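Local coordinates for protein DNA methyltransferase (Nicotiana tabacum, PDB 4ONQ) that probably methylates cytosine at C5 in DNA with S-adenosylmethionine as methyl donor, this chain being its catalytic domain in complex with sinefungin, at residues R203-S206 / L207-F211; K262-V265 / N266-V270. The protein carries 5 engineered substitutions. All blocks are in the same frame, centred on the assembly; numbering follows the deposited sequence.

Interaction 1 of 2, residues R203-S206 / L207-F211; sequences RYKS and LGNSF. With SFG (sinefungin), chain C.
Leu-207 and Gly-208 donate to Arg-203 and Tyr-204 four residues earlier: Leu-207 N lies 2.9 Å from Arg-203 O, and Gly-208 N 2.8 Å from Tyr-204 O. The next step is poorer. Asn-209 N reaches Lys-205 O at 3.4 Å with a bent N-H direction (131°), a weak bond. Leu-207 folds back along this turn, CG opposite the carbonyl carbon (chi1 -71°), which sets CG 3.3 Å from Arg-203 O. The Asn-209 side chain takes the same first torsion (-72°) and runs across Lys-205 at a slant; its ND2 sits 3.1 Å from Lys-205 O, but the angle is too poor for a hydrogen bond.

Past the turn the chain grips the amino-acid end of sinefungin. Phe-211 N donates to SFG O at 3.0 Å, while Ser-210 OG stands 2.9 Å from SFG OXT. SFG N is centred over one face of the Phe-211 ring, 4.0 Å above its plane, so the ring underlies the amino group while the backbone holds the carboxylate.

Helix 200-208 leans on helix 179-186: Leu-207 touches Val-182, and Arg-203 forms a salt bridge with Glu-183. Arg-78, just before strand 79-84, takes up Gly-208 O, and the segment then runs from helix 200-208 into the pocket and on to helix 213-220.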
loop_
_atom_site.group_PDB
_atom_site.type_symbol
_atom_site.label_atom_id
_atom_site.label_comp_id
_atom_site.label_asym_id
_atom_site.label_seq_id
_atom_site.Cartn_x
_atom_site.Cartn_y
_atom_site.Cartn_z
ATOM N N ARG A 203 -8.492 13.275 0.036
ATOM C CA ARG A 203 -8.514 12.068 0.853
ATOM C C ARG A 203 -8.417 10.877 -0.091
ATOM O O ARG A 203 -7.583 9.985 0.089
ATOM C CB ARG A 203 -9.811 11.968 1.655
ATOM C CG ARG A 203 -9.912 12.846 2.885
ATOM C CD ARG A 203 -10.170 11.954 4.089
ATOM N NE ARG A 203 -11.520 12.019 4.631
ATOM C CZ ARG A 203 -12.014 11.121 5.478
ATOM N NH1 ARG A 203 -13.258 11.245 5.934
ATOM N NH2 ARG A 203 -11.265 10.089 5.857
ATOM N N TYR A 204 -9.264 10.877 -1.117
ATOM C CA TYR A 204 -9.247 9.790 -2.096
ATOM C C TYR A 204 -7.931 9.701 -2.854
ATOM O O TYR A 204 -7.447 8.611 -3.116
ATOM C CB TYR A 204 -10.374 9.932 -3.105
ATOM C CG TYR A 204 -11.742 9.601 -2.575
ATOM C CD1 TYR A 204 -12.718 10.581 -2.489
ATOM C CD2 TYR A 204 -12.064 8.302 -2.171
ATOM C CE1 TYR A 204 -13.981 10.287 -2.022
ATOM C CE2 TYR A 204 -13.327 7.996 -1.691
ATOM C CZ TYR A 204 -14.281 8.998 -1.622
ATOM O OH TYR A 204 -15.549 8.737 -1.171
ATOM N N LYS A 205 -7.339 10.809 -3.181
ATOM C CA LYS A 205 -6.095 10.778 -3.861
ATOM C C LYS A 205 -4.958 10.259 -3.018
ATOM O O LYS A 205 -4.159 9.518 -3.476
ATOM C CB LYS A 205 -5.810 12.155 -4.394
ATOM C CG LYS A 205 -4.536 12.280 -5.155
ATOM C CD LYS A 205 -4.210 13.717 -5.474
ATOM C CE LYS A 205 -3.064 13.875 -6.453
ATOM N NZ LYS A 205 -1.721 13.885 -5.849
ATOM N N SER A 206 -4.905 10.632 -1.766
ATOM C CA SER A 206 -3.855 10.139 -0.880
ATOM C C SER A 206 -4.034 8.661 -0.522
ATOM O O SER A 206 -3.055 7.923 -0.390
ATOM C CB SER A 206 -3.769 10.993 0.391
ATOM O OG SER A 206 -3.264 12.291 0.101
ATOM N N LEU A 207 -5.281 8.228 -0.368
ATOM C CA LEU A 207 -5.544 6.824 -0.067
ATOM C C LEU A 207 -5.286 5.952 -1.295
ATOM O O LEU A 207 -4.615 4.917 -1.215
ATOM C CB LEU A 207 -6.975 6.647 0.447
ATOM C CG LEU A 207 -7.244 7.192 1.856
ATOM C CD1 LEU A 207 -8.740 7.480 2.067
ATOM C CD2 LEU A 207 -6.748 6.215 2.889
ATOM N N GLY A 208 -5.802 6.392 -2.435
ATOM C CA GLY A 208 -5.664 5.667 -3.688
ATOM C C GLY A 208 -4.228 5.388 -4.087
ATOM O O GLY A 208 -3.957 4.432 -4.805
ATOM N N ASN A 209 -3.308 6.218 -3.610
ATOM C CA ASN A 209 -1.900 6.078 -3.952
ATOM C C ASN A 209 -1.069 5.343 -2.901
ATOM O O ASN A 209 0.126 5.163 -3.077
ATOM C CB ASN A 209 -1.291 7.457 -4.235
ATOM C CG ASN A 209 -1.774 8.051 -5.555
ATOM O OD1 ASN A 209 -2.021 7.327 -6.518
ATOM N ND2 ASN A 209 -1.918 9.368 -5.599
ATOM N N SER A 210 -1.704 4.902 -1.821
ATOM C CA SER A 210 -0.970 4.398 -0.662
ATOM C C SER A 210 -0.575 2.916 -0.726
ATOM O O SER A 210 -0.924 2.209 -1.668
ATOM C CB SER A 210 -1.771 4.658 0.612
ATOM O OG SER A 210 -1.063 4.181 1.736
ATOM N N PHE A 211 0.166 2.459 0.282
ATOM C CA PHE A 211 0.436 1.034 0.465
ATOM C C PHE A 211 -0.830 0.363 0.965
ATOM O O PHE A 211 -1.667 1.006 1.597
ATOM C CB PHE A 211 1.488 0.815 1.551
ATOM C CG PHE A 211 2.885 1.145 1.142
ATOM C CD1 PHE A 211 3.321 0.927 -0.146
ATOM C CD2 PHE A 211 3.780 1.655 2.072
ATOM C CE1 PHE A 211 4.626 1.219 -0.507
ATOM C CE2 PHE A 211 5.081 1.958 1.718
ATOM C CZ PHE A 211 5.504 1.735 0.425
HETATM N N SFG C . 3.776 5.459 0.127
HETATM C CA SFG C . 2.624 6.377 0.185
HETATM C C SFG C . 1.617 5.757 1.151
HETATM O O SFG C . 1.839 4.597 1.557
HETATM O OXT SFG C . 0.679 6.496 1.520
HETATM C CB SFG C . 2.079 6.560 -1.243
HETATM C CG SFG C . 3.200 7.310 -1.959
HETATM C CD SFG C . 3.103 7.673 -3.455
HETATM N NE SFG C . 3.027 6.498 -4.328
HETATM C "C5'" SFG C . 4.386 8.508 -3.620
HETATM C "C4'" SFG C . 3.988 9.671 -2.673
HETATM O "O4'" SFG C . 4.847 10.426 -3.647
HETATM C "C3'" SFG C . 2.977 10.808 -2.741
HETATM O "O3'" SFG C . 3.001 11.584 -1.554
HETATM C "C2'" SFG C . 3.405 11.577 -3.928
HETATM O "O2'" SFG C . 2.702 12.824 -3.965
HETATM C "C1'" SFG C . 4.787 11.807 -3.264
HETATM N N9 SFG C . 5.647 12.618 -4.160
HETATM C C8 SFG C . 5.452 13.038 -5.400
HETATM N N7 SFG C . 6.538 13.700 -5.791
HETATM C C5 SFG C . 7.428 13.674 -4.798
HETATM C C6 SFG C . 8.659 14.186 -4.682
HETATM N N6 SFG C . 9.130 14.856 -5.730
HETATM N N1 SFG C . 9.395 14.041 -3.572
HETATM C C2 SFG C . 8.848 13.330 -2.504
HETATM N N3 SFG C . 7.560 12.807 -2.651
HETATM C C4 SFG C . 6.888 12.969 -3.804
#

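Interaction 2 of 2, residues K262-V265 / N266-V270; sequences KSEV and NRDIV. With SFG (sinefungin), chain C.
Three successive i to i+4 backbone bonds open the helix, from Arg-267 N to Ser-263 O (3.0 Å, 169°), Asp-268 N to Glu-264 O and Ile-269 N to Val-265 O. Ser-263 is the N-cap: its OG, anti to its own N (chi1 173°), accepts weakly from Asn-266 N at 3.4 Å. Arg-267 bends at chi3 (-55°) to bring its guanidinium back over the turn, with Glu-264 CA 3.4 Å above one face. NH2 bonds to Glu-261 O and, weakly, to Lys-262 O at the guanidinium edge. With an alanine in place of Arg-267, the carbonyls of Glu-261 and Lys-262 would probably lose this donor and the Glu-264 backbone its cover. The Glu-264 carboxylate passes nearly parallel to the guanidinium, yet OE1 stays 4.6 Å from Arg-267 NH1, beyond a salt bridge.

Two side chains turn to sinefungin: Lys-262 lies over the adenine, CE 3.4 Å from SFG N7, and Asn-266 ND2 donates weakly to SFG O3' at 3.2 Å while also bonding Glu-261 OE2; its OD1 is hydrogen-bonded to Ser-206 OG. A capped helix following strand 254-260, with Glu-261 OE1 also bonded to the ligand, is consistent with the nucleoside-binding beta-alpha-beta unit of class I methyltransferases.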
loop_
_atom_site.group_PDB
_atom_site.type_symbol
_atom_site.label_atom_id
_atom_site.label_comp_id
_atom_site.label_asym_id
_atom_site.label_seq_id
_atom_site.Cartn_x
_atom_site.Cartn_y
_atom_site.Cartn_z
ATOM N N LYS A 262 6.233 15.331 -0.685
ATOM C CA LYS A 262 5.983 16.603 -1.356
ATOM C C LYS A 262 4.705 17.304 -0.882
ATOM O O LYS A 262 4.648 18.533 -0.817
ATOM C CB LYS A 262 5.930 16.384 -2.873
ATOM C CG LYS A 262 6.112 17.640 -3.706
ATOM C CD LYS A 262 6.129 17.314 -5.191
ATOM C CE LYS A 262 4.851 16.603 -5.621
ATOM N NZ LYS A 262 4.824 16.353 -7.095
ATOM N N SER A 263 3.683 16.520 -0.552
ATOM C CA SER A 263 2.374 17.064 -0.198
ATOM C C SER A 263 2.291 17.464 1.275
ATOM O O SER A 263 2.567 16.651 2.159
ATOM C CB SER A 263 1.275 16.054 -0.541
ATOM O OG SER A 263 0.009 16.475 -0.062
ATOM N N GLU A 264 1.909 18.714 1.530
ATOM C CA GLU A 264 1.775 19.223 2.893
ATOM C C GLU A 264 0.622 18.547 3.625
ATOM O O GLU A 264 0.677 18.299 4.825
ATOM C CB GLU A 264 1.557 20.735 2.884
ATOM C CG GLU A 264 1.467 21.338 4.280
ATOM C CD GLU A 264 1.137 22.818 4.266
ATOM O OE1 GLU A 264 1.317 23.465 3.212
ATOM O OE2 GLU A 264 0.689 23.331 5.311
ATOM N N VAL A 265 -0.431 18.258 2.882
ATOM C CA VAL A 265 -1.582 17.544 3.406
ATOM C C VAL A 265 -1.176 16.148 3.934
ATOM O O VAL A 265 -1.551 15.748 5.057
ATOM C CB VAL A 265 -2.682 17.513 2.308
ATOM C CG1 VAL A 265 -3.221 16.126 2.080
ATOM C CG2 VAL A 265 -3.780 18.535 2.617
ATOM N N ASN A 266 -0.364 15.436 3.151
ATOM C CA ASN A 266 0.176 14.142 3.575
ATOM C C ASN A 266 1.086 14.250 4.806
ATOM O O ASN A 266 0.941 13.484 5.771
ATOM C CB ASN A 266 0.919 13.459 2.424
ATOM C CG ASN A 266 -0.011 13.021 1.301
ATOM O OD1 ASN A 266 -1.229 12.959 1.467
ATOM N ND2 ASN A 266 0.570 12.706 0.147
ATOM N N ARG A 267 2.015 15.203 4.763
ATOM C CA ARG A 267 2.916 15.469 5.884
ATOM C C ARG A 267 2.155 15.726 7.180
ATOM O O ARG A 267 2.468 15.152 8.224
ATOM C CB ARG A 267 3.841 16.655 5.581
ATOM C CG ARG A 267 4.932 16.353 4.562
ATOM C CD ARG A 267 6.024 17.421 4.572
ATOM N NE ARG A 267 5.493 18.770 4.382
ATOM C CZ ARG A 267 5.359 19.365 3.201
ATOM N NH1 ARG A 267 4.868 20.594 3.130
ATOM N NH2 ARG A 267 5.715 18.734 2.091
ATOM N N ASP A 268 1.146 16.585 7.103
ATOM C CA ASP A 268 0.306 16.888 8.255
ATOM C C ASP A 268 -0.459 15.663 8.765
ATOM O O ASP A 268 -0.636 15.490 9.979
ATOM C CB ASP A 268 -0.664 18.019 7.919
ATOM C CG ASP A 268 0.040 19.338 7.704
ATOM O OD1 ASP A 268 1.146 19.508 8.265
ATOM O OD2 ASP A 268 -0.505 20.199 6.978
ATOM N N ILE A 269 -0.923 14.827 7.839
ATOM C CA ILE A 269 -1.607 13.597 8.225
ATOM C C ILE A 269 -0.673 12.722 9.062
ATOM O O ILE A 269 -1.050 12.194 10.129
ATOM C CB ILE A 269 -2.105 12.816 6.982
ATOM C CG1 ILE A 269 -3.398 13.432 6.452
ATOM C CG2 ILE A 269 -2.343 11.360 7.315
ATOM C CD1 ILE A 269 -3.714 13.040 5.025
ATOM N N VAL A 270 0.560 12.597 8.581
ATOM C CA VAL A 270 1.536 11.733 9.231
ATOM C C VAL A 270 1.978 12.307 10.578
ATOM O O VAL A 270 2.147 11.569 11.541
ATOM C CB VAL A 270 2.745 11.448 8.315
ATOM C CG1 VAL A 270 3.831 10.687 9.066
ATOM C CG2 VAL A 270 2.299 10.672 7.083
HETATM N N SFG C . 3.776 5.459 0.127
HETATM C CA SFG C . 2.624 6.377 0.185
HETATM C C SFG C . 1.617 5.757 1.151
HETATM O O SFG C . 1.839 4.597 1.557
HETATM O OXT SFG C . 0.679 6.496 1.520
HETATM C CB SFG C . 2.079 6.560 -1.243
HETATM C CG SFG C . 3.200 7.310 -1.959
HETATM C CD SFG C . 3.103 7.673 -3.455
HETATM N NE SFG C . 3.027 6.498 -4.328
HETATM C "C5'" SFG C . 4.386 8.508 -3.620
HETATM C "C4'" SFG C . 3.988 9.671 -2.673
HETATM O "O4'" SFG C . 4.847 10.426 -3.647
HETATM C "C3'" SFG C . 2.977 10.808 -2.741
HETATM O "O3'" SFG C . 3.001 11.584 -1.554
HETATM C "C2'" SFG C . 3.405 11.577 -3.928
HETATM O "O2'" SFG C . 2.702 12.824 -3.965
HETATM C "C1'" SFG C . 4.787 11.807 -3.264
HETATM N N9 SFG C . 5.647 12.618 -4.160
HETATM C C8 SFG C . 5.452 13.038 -5.400
HETATM N N7 SFG C . 6.538 13.700 -5.791
HETATM C C5 SFG C . 7.428 13.674 -4.798
HETATM C C6 SFG C . 8.659 14.186 -4.682
HETATM N N6 SFG C . 9.130 14.856 -5.730
HETATM N N1 SFG C . 9.395 14.041 -3.572
HETATM C C2 SFG C . 8.848 13.330 -2.504
HETATM N N3 SFG C . 7.560 12.807 -2.651
HETATM C C4 SFG C . 6.888 12.969 -3.804
#

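How the interactions relate
Interaction 1 comes first along the chain and is complete before interaction 2 begins, so the two are in series and neither nest nor cross. Each is a local contact of residues three to five apart and closes no long loop: the first lies on helix 200-208 and the residues after it, the second starts helix 264-276. Between them run helix 213-220, strands 231-236 and 254-260 and helix 242-249, which bring the chain back to the same pocket. The centres lie 12 Å apart. A probable hydrogen bond, Ser-206 OG to Asn-266 OD1 at 2.5 Å, joins the helices directly. Sinefungin bridges them too: 207-211 contacts its amino-acid end, and 262-270 its ribose and adenine.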